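Local coordinates for cytochrome P450 CYP260B1 (Sorangium cellulosum, PDB 5HIW), which belongs to the cytochrome P450 family and holds iron protoporphyrin IX inside a predominantly helical single-chain fold, at residues K156-V161 and S229-S234; L123-A128 and A375-A380. All coordinates share one frame; numbering follows the deposited sequence.

Contact 1 (K156-V161 and S229-S234). With HEM (protoporphyrin IX containing Fe), chain B.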
loop_
_atom_site.group_PDB
_atom_site.type_symbol
_atom_site.label_atom_id
_atom_site.label_comp_id
_atom_site.label_asym_id
_atom_site.label_seq_id
_atom_site.Cartn_x
_atom_site.Cartn_y
_atom_site.Cartn_z
ATOM N N LYS A 156 5.459 -12.528 -9.043
ATOM C CA LYS A 156 5.726 -13.869 -8.552
ATOM C C LYS A 156 6.248 -13.805 -7.114
ATOM O O LYS A 156 5.831 -14.646 -6.292
ATOM C CB LYS A 156 6.722 -14.638 -9.402
ATOM C CG LYS A 156 6.183 -15.198 -10.708
ATOM C CD LYS A 156 7.163 -16.083 -11.449
ATOM C CE LYS A 156 7.965 -15.355 -12.511
ATOM N NZ LYS A 156 8.841 -16.402 -13.140
ATOM N N MET A 157 7.190 -12.885 -6.831
ATOM C CA MET A 157 7.627 -12.667 -5.417
ATOM C C MET A 157 6.471 -12.380 -4.490
ATOM O O MET A 157 6.334 -13.001 -3.433
ATOM C CB MET A 157 8.684 -11.607 -5.323
ATOM C CG MET A 157 9.932 -11.988 -6.104
ATOM S SD MET A 157 11.266 -10.881 -5.619
ATOM C CE MET A 157 10.849 -9.472 -6.577
ATOM N N ILE A 158 5.593 -11.485 -4.901
ATOM C CA ILE A 158 4.460 -11.075 -4.131
ATOM C C ILE A 158 3.513 -12.271 -3.920
ATOM O O ILE A 158 3.092 -12.531 -2.833
ATOM C CB ILE A 158 3.779 -9.837 -4.777
ATOM C CG1 ILE A 158 4.665 -8.614 -4.600
ATOM C CG2 ILE A 158 2.415 -9.557 -4.128
ATOM C CD1 ILE A 158 4.107 -7.292 -5.154
ATOM N N ARG A 159 3.224 -13.025 -4.960
ATOM C CA ARG A 159 2.441 -14.267 -4.802
ATOM C C ARG A 159 3.019 -15.202 -3.729
ATOM O O ARG A 159 2.249 -15.794 -2.938
ATOM C CB ARG A 159 2.325 -14.993 -6.150
ATOM C CG ARG A 159 1.418 -16.222 -6.165
ATOM C CD ARG A 159 0.978 -16.560 -7.608
ATOM N NE ARG A 159 0.541 -17.957 -7.855
ATOM C CZ ARG A 159 -0.682 -18.450 -7.654
ATOM N NH1 ARG A 159 -1.688 -17.700 -7.166
ATOM N NH2 ARG A 159 -0.893 -19.738 -7.939
ATOM N N SER A 160 4.349 -15.323 -3.670
ATOM C CA SER A 160 4.983 -16.238 -2.735
ATOM C C SER A 160 4.802 -15.780 -1.266
ATOM O O SER A 160 4.859 -16.602 -0.344
ATOM C CB SER A 160 6.468 -16.489 -3.058
ATOM O OG SER A 160 7.336 -15.333 -2.802
ATOM N N VAL A 161 4.602 -14.486 -1.064
ATOM C CA VAL A 161 4.391 -13.876 0.269
ATOM C C VAL A 161 2.939 -13.991 0.703
ATOM O O VAL A 161 2.611 -13.932 1.887
ATOM C CB VAL A 161 4.703 -12.366 0.267
ATOM C CG1 VAL A 161 4.368 -11.740 1.615
ATOM C CG2 VAL A 161 6.176 -12.164 -0.083
ATOM N N SER A 229 6.188 -1.521 -2.098
ATOM C CA SER A 229 5.550 -0.484 -2.897
ATOM C C SER A 229 4.865 -0.904 -4.165
ATOM O O SER A 229 4.038 -0.135 -4.649
ATOM C CB SER A 229 6.592 0.532 -3.369
ATOM O OG SER A 229 7.626 -0.138 -4.166
ATOM N N TYR A 230 5.219 -2.061 -4.729
ATOM C CA TYR A 230 4.940 -2.266 -6.184
ATOM C C TYR A 230 3.468 -2.414 -6.447
ATOM O O TYR A 230 2.938 -1.756 -7.398
ATOM C CB TYR A 230 5.621 -3.500 -6.710
ATOM C CG TYR A 230 5.746 -3.496 -8.194
ATOM C CD1 TYR A 230 6.627 -2.634 -8.841
ATOM C CD2 TYR A 230 4.958 -4.349 -8.954
ATOM C CE1 TYR A 230 6.705 -2.601 -10.213
ATOM C CE2 TYR A 230 5.104 -4.413 -10.336
ATOM C CZ TYR A 230 5.956 -3.549 -10.956
ATOM O OH TYR A 230 6.030 -3.576 -12.305
ATOM N N GLU A 231 2.848 -3.225 -5.628
ATOM C CA GLU A 231 1.364 -3.343 -5.659
ATOM C C GLU A 231 0.543 -2.385 -4.784
ATOM O O GLU A 231 -0.494 -1.872 -5.225
ATOM C CB GLU A 231 0.912 -4.760 -5.460
ATOM C CG GLU A 231 1.224 -5.539 -6.755
ATOM C CD GLU A 231 0.638 -6.966 -6.779
ATOM O OE1 GLU A 231 -0.381 -7.174 -6.079
ATOM O OE2 GLU A 231 1.213 -7.878 -7.493
ATOM N N THR A 232 1.058 -2.072 -3.622
ATOM C CA THR A 232 0.393 -1.113 -2.716
ATOM C C THR A 232 0.138 0.169 -3.446
ATOM O O THR A 232 -0.947 0.751 -3.337
ATOM C CB THR A 232 1.211 -0.861 -1.424
ATOM O OG1 THR A 232 2.553 -0.476 -1.797
ATOM C CG2 THR A 232 1.278 -2.121 -0.493
ATOM N N THR A 233 1.158 0.706 -4.165
ATOM C CA THR A 233 1.004 1.934 -4.835
ATOM C C THR A 233 -0.189 1.942 -5.789
ATOM O O THR A 233 -0.910 2.937 -5.866
ATOM C CB THR A 233 2.317 2.297 -5.637
ATOM O OG1 THR A 233 3.409 2.393 -4.719
ATOM C CG2 THR A 233 2.111 3.614 -6.305
ATOM N N SER A 234 -0.362 0.845 -6.554
ATOM C CA SER A 234 -1.472 0.759 -7.486
ATOM C C SER A 234 -2.858 0.810 -6.801
ATOM O O SER A 234 -3.716 1.587 -7.263
ATOM C CB SER A 234 -1.358 -0.550 -8.304
ATOM O OG SER A 234 -0.234 -0.443 -9.199
HETATM C CHA HEM B . 4.885 -1.208 6.279
HETATM C CHB HEM B . 0.843 0.066 3.896
HETATM C CHC HEM B . 3.507 2.052 0.434
HETATM C CHD HEM B . 7.360 -0.067 2.334
HETATM C C1A HEM B . 3.570 -0.982 5.988
HETATM C C2A HEM B . 2.461 -1.329 6.806
HETATM C C3A HEM B . 1.322 -0.936 6.155
HETATM C C4A HEM B . 1.726 -0.450 4.868
HETATM C CMA HEM B . -0.123 -1.127 6.660
HETATM C CAA HEM B . 2.533 -1.885 8.224
HETATM C CBA HEM B . 2.793 -3.400 8.176
HETATM C CGA HEM B . 2.617 -4.052 9.504
HETATM O O1A HEM B . 2.575 -3.341 10.562
HETATM O O2A HEM B . 2.318 -5.271 9.554
HETATM C C1B HEM B . 1.199 0.659 2.746
HETATM C C2B HEM B . 0.243 1.294 1.882
HETATM C C3B HEM B . 1.021 1.876 0.899
HETATM C C4B HEM B . 2.427 1.557 1.159
HETATM C CMB HEM B . -1.295 1.320 1.928
HETATM C CAB HEM B . 0.420 2.577 -0.210
HETATM C CBB HEM B . 0.923 2.922 -1.348
HETATM C C1C HEM B . 4.824 1.650 0.651
HETATM C C2C HEM B . 5.899 2.080 -0.190
HETATM C C3C HEM B . 6.990 1.462 0.356
HETATM C C4C HEM B . 6.578 0.651 1.456
HETATM C CMC HEM B . 5.659 3.002 -1.362
HETATM C CAC HEM B . 8.397 1.556 -0.080
HETATM C CBC HEM B . 8.848 2.650 -0.677
HETATM C C1D HEM B . 6.945 -0.533 3.576
HETATM C C2D HEM B . 7.936 -1.174 4.482
HETATM C C3D HEM B . 7.259 -1.502 5.575
HETATM C C4D HEM B . 5.884 -1.032 5.346
HETATM C CMD HEM B . 9.392 -1.490 4.196
HETATM C CAD HEM B . 7.797 -2.125 6.874
HETATM C CBD HEM B . 8.140 -0.996 7.827
HETATM C CGD HEM B . 8.726 -1.493 9.156
HETATM O O1D HEM B . 8.533 -2.673 9.583
HETATM O O2D HEM B . 9.421 -0.713 9.889
HETATM N NA HEM B . 3.074 -0.414 4.794
HETATM N NB HEM B . 2.456 0.957 2.344
HETATM N NC HEM B . 5.223 0.869 1.644
HETATM N ND HEM B . 5.711 -0.490 4.135
HETATM FE FE HEM B . 4.131 0.246 3.279
HETATM O O HOH W 1 3.838 -1.783 2.246
#

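Contact 2 (L123-A128 and A375-A380)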
loop_
_atom_site.group_PDB
_atom_site.type_symbol
_atom_site.label_atom_id
_atom_site.label_comp_id
_atom_site.label_asym_id
_atom_site.label_seq_id
_atom_site.Cartn_x
_atom_site.Cartn_y
_atom_site.Cartn_z
ATOM N N LEU A 123 -8.570 3.375 -15.832
ATOM C CA LEU A 123 -7.433 4.039 -15.157
ATOM C C LEU A 123 -6.724 3.119 -14.148
ATOM O O LEU A 123 -5.664 3.490 -13.667
ATOM C CB LEU A 123 -7.868 5.315 -14.467
ATOM C CG LEU A 123 -8.333 6.459 -15.335
ATOM C CD1 LEU A 123 -8.910 7.629 -14.520
ATOM C CD2 LEU A 123 -7.265 6.963 -16.244
ATOM N N PHE A 124 -7.246 1.956 -13.847
ATOM C CA PHE A 124 -6.465 0.982 -13.083
ATOM C C PHE A 124 -5.297 0.527 -13.991
ATOM O O PHE A 124 -4.155 0.782 -13.703
ATOM C CB PHE A 124 -7.217 -0.227 -12.577
ATOM C CG PHE A 124 -6.394 -1.073 -11.630
ATOM C CD1 PHE A 124 -6.259 -0.728 -10.338
ATOM C CD2 PHE A 124 -5.678 -2.200 -12.102
ATOM C CE1 PHE A 124 -5.451 -1.455 -9.465
ATOM C CE2 PHE A 124 -4.857 -2.921 -11.271
ATOM C CZ PHE A 124 -4.714 -2.529 -9.920
ATOM N N ASP A 125 -5.622 -0.101 -15.120
ATOM C CA ASP A 125 -4.576 -0.555 -16.037
ATOM C C ASP A 125 -3.740 0.587 -16.577
ATOM O O ASP A 125 -2.501 0.445 -16.714
ATOM C CB ASP A 125 -5.242 -1.290 -17.220
ATOM C CG ASP A 125 -5.739 -2.691 -16.887
ATOM O OD1 ASP A 125 -5.475 -3.263 -15.813
ATOM O OD2 ASP A 125 -6.439 -3.270 -17.747
ATOM N N ASP A 126 -4.387 1.714 -16.943
ATOM C CA ASP A 126 -3.782 2.822 -17.704
ATOM C C ASP A 126 -3.056 3.907 -16.846
ATOM O O ASP A 126 -2.445 4.824 -17.388
ATOM C CB ASP A 126 -4.914 3.541 -18.573
ATOM C CG ASP A 126 -5.512 2.614 -19.746
ATOM O OD1 ASP A 126 -4.812 1.659 -20.081
ATOM O OD2 ASP A 126 -6.677 2.799 -20.221
ATOM N N PHE A 127 -3.212 3.860 -15.529
ATOM C CA PHE A 127 -2.603 4.818 -14.613
ATOM C C PHE A 127 -2.124 4.127 -13.333
ATOM O O PHE A 127 -0.935 4.253 -12.992
ATOM C CB PHE A 127 -3.586 5.918 -14.288
ATOM C CG PHE A 127 -3.035 6.989 -13.393
ATOM C CD1 PHE A 127 -2.313 8.016 -13.901
ATOM C CD2 PHE A 127 -3.200 6.889 -12.004
ATOM C CE1 PHE A 127 -1.856 9.038 -13.080
ATOM C CE2 PHE A 127 -2.724 7.880 -11.178
ATOM C CZ PHE A 127 -2.038 8.942 -11.726
ATOM N N ALA A 128 -3.021 3.480 -12.575
ATOM C CA ALA A 128 -2.674 2.984 -11.252
ATOM C C ALA A 128 -1.565 1.928 -11.335
ATOM O O ALA A 128 -0.700 1.861 -10.470
ATOM C CB ALA A 128 -3.866 2.469 -10.489
ATOM N N ALA A 375 -10.723 -8.905 -2.566
ATOM C CA ALA A 375 -9.809 -9.574 -3.461
ATOM C C ALA A 375 -10.002 -9.112 -4.879
ATOM O O ALA A 375 -10.227 -9.932 -5.771
ATOM C CB ALA A 375 -9.961 -11.108 -3.345
ATOM N N PRO A 376 -9.920 -7.792 -5.138
ATOM C CA PRO A 376 -10.109 -7.299 -6.508
ATOM C C PRO A 376 -8.990 -7.746 -7.436
ATOM O O PRO A 376 -7.810 -7.537 -7.143
ATOM C CB PRO A 376 -10.080 -5.773 -6.352
ATOM C CG PRO A 376 -9.236 -5.569 -5.173
ATOM C CD PRO A 376 -9.535 -6.695 -4.238
ATOM N N ARG A 377 -9.356 -8.409 -8.527
ATOM C CA ARG A 377 -8.375 -9.132 -9.411
ATOM C C ARG A 377 -7.453 -10.103 -8.639
ATOM O O ARG A 377 -6.303 -10.292 -9.038
ATOM C CB ARG A 377 -7.526 -8.127 -10.203
ATOM C CG ARG A 377 -8.301 -6.937 -10.769
ATOM C CD ARG A 377 -7.361 -6.089 -11.627
ATOM N NE ARG A 377 -8.101 -5.077 -12.377
ATOM C CZ ARG A 377 -7.770 -4.612 -13.569
ATOM N NH1 ARG A 377 -6.668 -5.016 -14.173
ATOM N NH2 ARG A 377 -8.512 -3.697 -14.136
ATOM N N GLY A 378 -7.951 -10.681 -7.525
ATOM C CA GLY A 378 -7.145 -11.509 -6.618
ATOM C C GLY A 378 -6.118 -10.811 -5.704
ATOM O O GLY A 378 -5.421 -11.476 -4.900
ATOM N N ALA A 379 -5.992 -9.491 -5.793
ATOM C CA ALA A 379 -4.980 -8.791 -5.019
ATOM C C ALA A 379 -5.351 -8.780 -3.565
ATOM O O ALA A 379 -6.541 -8.930 -3.194
ATOM C CB ALA A 379 -4.827 -7.368 -5.519
ATOM N N ALA A 380 -4.344 -8.553 -2.731
ATOM C CA ALA A 380 -4.534 -8.449 -1.279
ATOM C C ALA A 380 -4.735 -6.967 -0.981
ATOM O O ALA A 380 -3.801 -6.286 -0.546
ATOM C CB ALA A 380 -3.330 -8.975 -0.515
#

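Contact 1 (K156-V161 and S229-S234)
Ile158 meets Glu231 through two methyls laid obliquely against the aliphatic shaft and the carboxylate. CD1 stands 3.7 Å from Glu231 CG, while CG2 lies 3.9 Å from Glu231 OE2. The torsions account for this: CG1 leaves beside the backbone N (chi1 -71°) and its extended continuation carries CD1 across, while CG2, the branch anti to the backbone N, reaches the carboxylate. Tyr230 adds a looser apolar touch, its CB 4.4 Å from Ile158 CD1; its hydroxyl is hydrogen-bonded to Asp151.

No hydrogen bond spans the segments. Glu231, extended beyond CG, instead pairs through OE2 with Arg155, on the same helix as Ile158. The contact thus sets helix 147-162 over the break between helices 218-229 and 232-245, the interrupted distal helix of the P450 fold with its acid-threonine pair, Glu231-Thr232. Across the break, Thr233 OG1 and N both donate to Ser229 O, the hydroxyl at 2.6 Å. Thr232 turns towards the haem, CB 3.6 Å from HEM C3B, and its OG1 bonds to Gly228 O. The oxygen of a water lies 2.3 Å from HEM FE. The chemistry implies apolar cover from Ile158 along Glu231, with Arg155 supplying the charge partner.

Contact 2 (L123-A128 and A375-A380)
The Arg377 guanidinium has the CD2 corner of Phe124 over one face and the Asp125 carboxylate at its edge. Phe124 CD2 sits 3.5 Å from Arg377 CZ, over the centre of the flat group, yet the two planes are 43° apart, so the approach is oblique and not a parallel stack. Asp125 OD1 lies at the rim of the Phe124 ring, in its plane. Within the P450 fold, this joins the short helix 123-128, which includes a pi-type turn (Ala128 N to Leu123 O, 2.9 Å), to the loop between strands 372-373 and 383-384.

The polar part is a salt bridge: Arg377 NH1 donates to Asp125 OD1 over 2.7 Å. The bond is bent, and the carboxylate stands nearly perpendicular to the guanidinium, which makes this a single-point bond and not a two-pronged one. OD1 is met on its syn side but sits 26° out of the guanidinium plane, whereas OD2 lies in that plane without a bond to the group. The other guanidinium nitrogens have partners outside the segments: NH2 forms a salt bridge with Glu122, and NE bonds to Asp385 O. With all three nitrogens bonded, the rotation of the group is probably restricted. Glu122 also accepts the backbone N-H groups of Phe124 and Asp125, tying the backbone there to the same arginine.

Arg377 spans the gap with a chain extended from CG to NE. Phe124 answers with CG anti to the backbone N (chi1 -171°), and its ring also meets Trp235. The same ring corner that lies over the guanidinium centre also approaches the nitrogen of the salt bridge, Phe124 CD2 standing 3.6 Å from Arg377 NH1.

In the fold
Contact 1 lies partly on helix 232-245, contact 2 packs against that helix through Phe124, and their centres are about 12 Å apart. Their direct joint is Ser234 OG to Ala128 O, 2.7 Å and probably a hydrogen bond, which ties residues 229-234 of contact 1 to the end of helix 123-128 in contact 2. Beside it, Ser234 O packs 4.1 Å from Phe124 CE1. Along the chain, contact 1 is nested inside the loop closed by contact 2. Contact 1 borders the haem pocket, with Ser229 CB 3.3 Å from HEM CMC, whereas the side chain of Phe124 stays about 11 Å from the haem; contact 2 is therefore at least a shell further out.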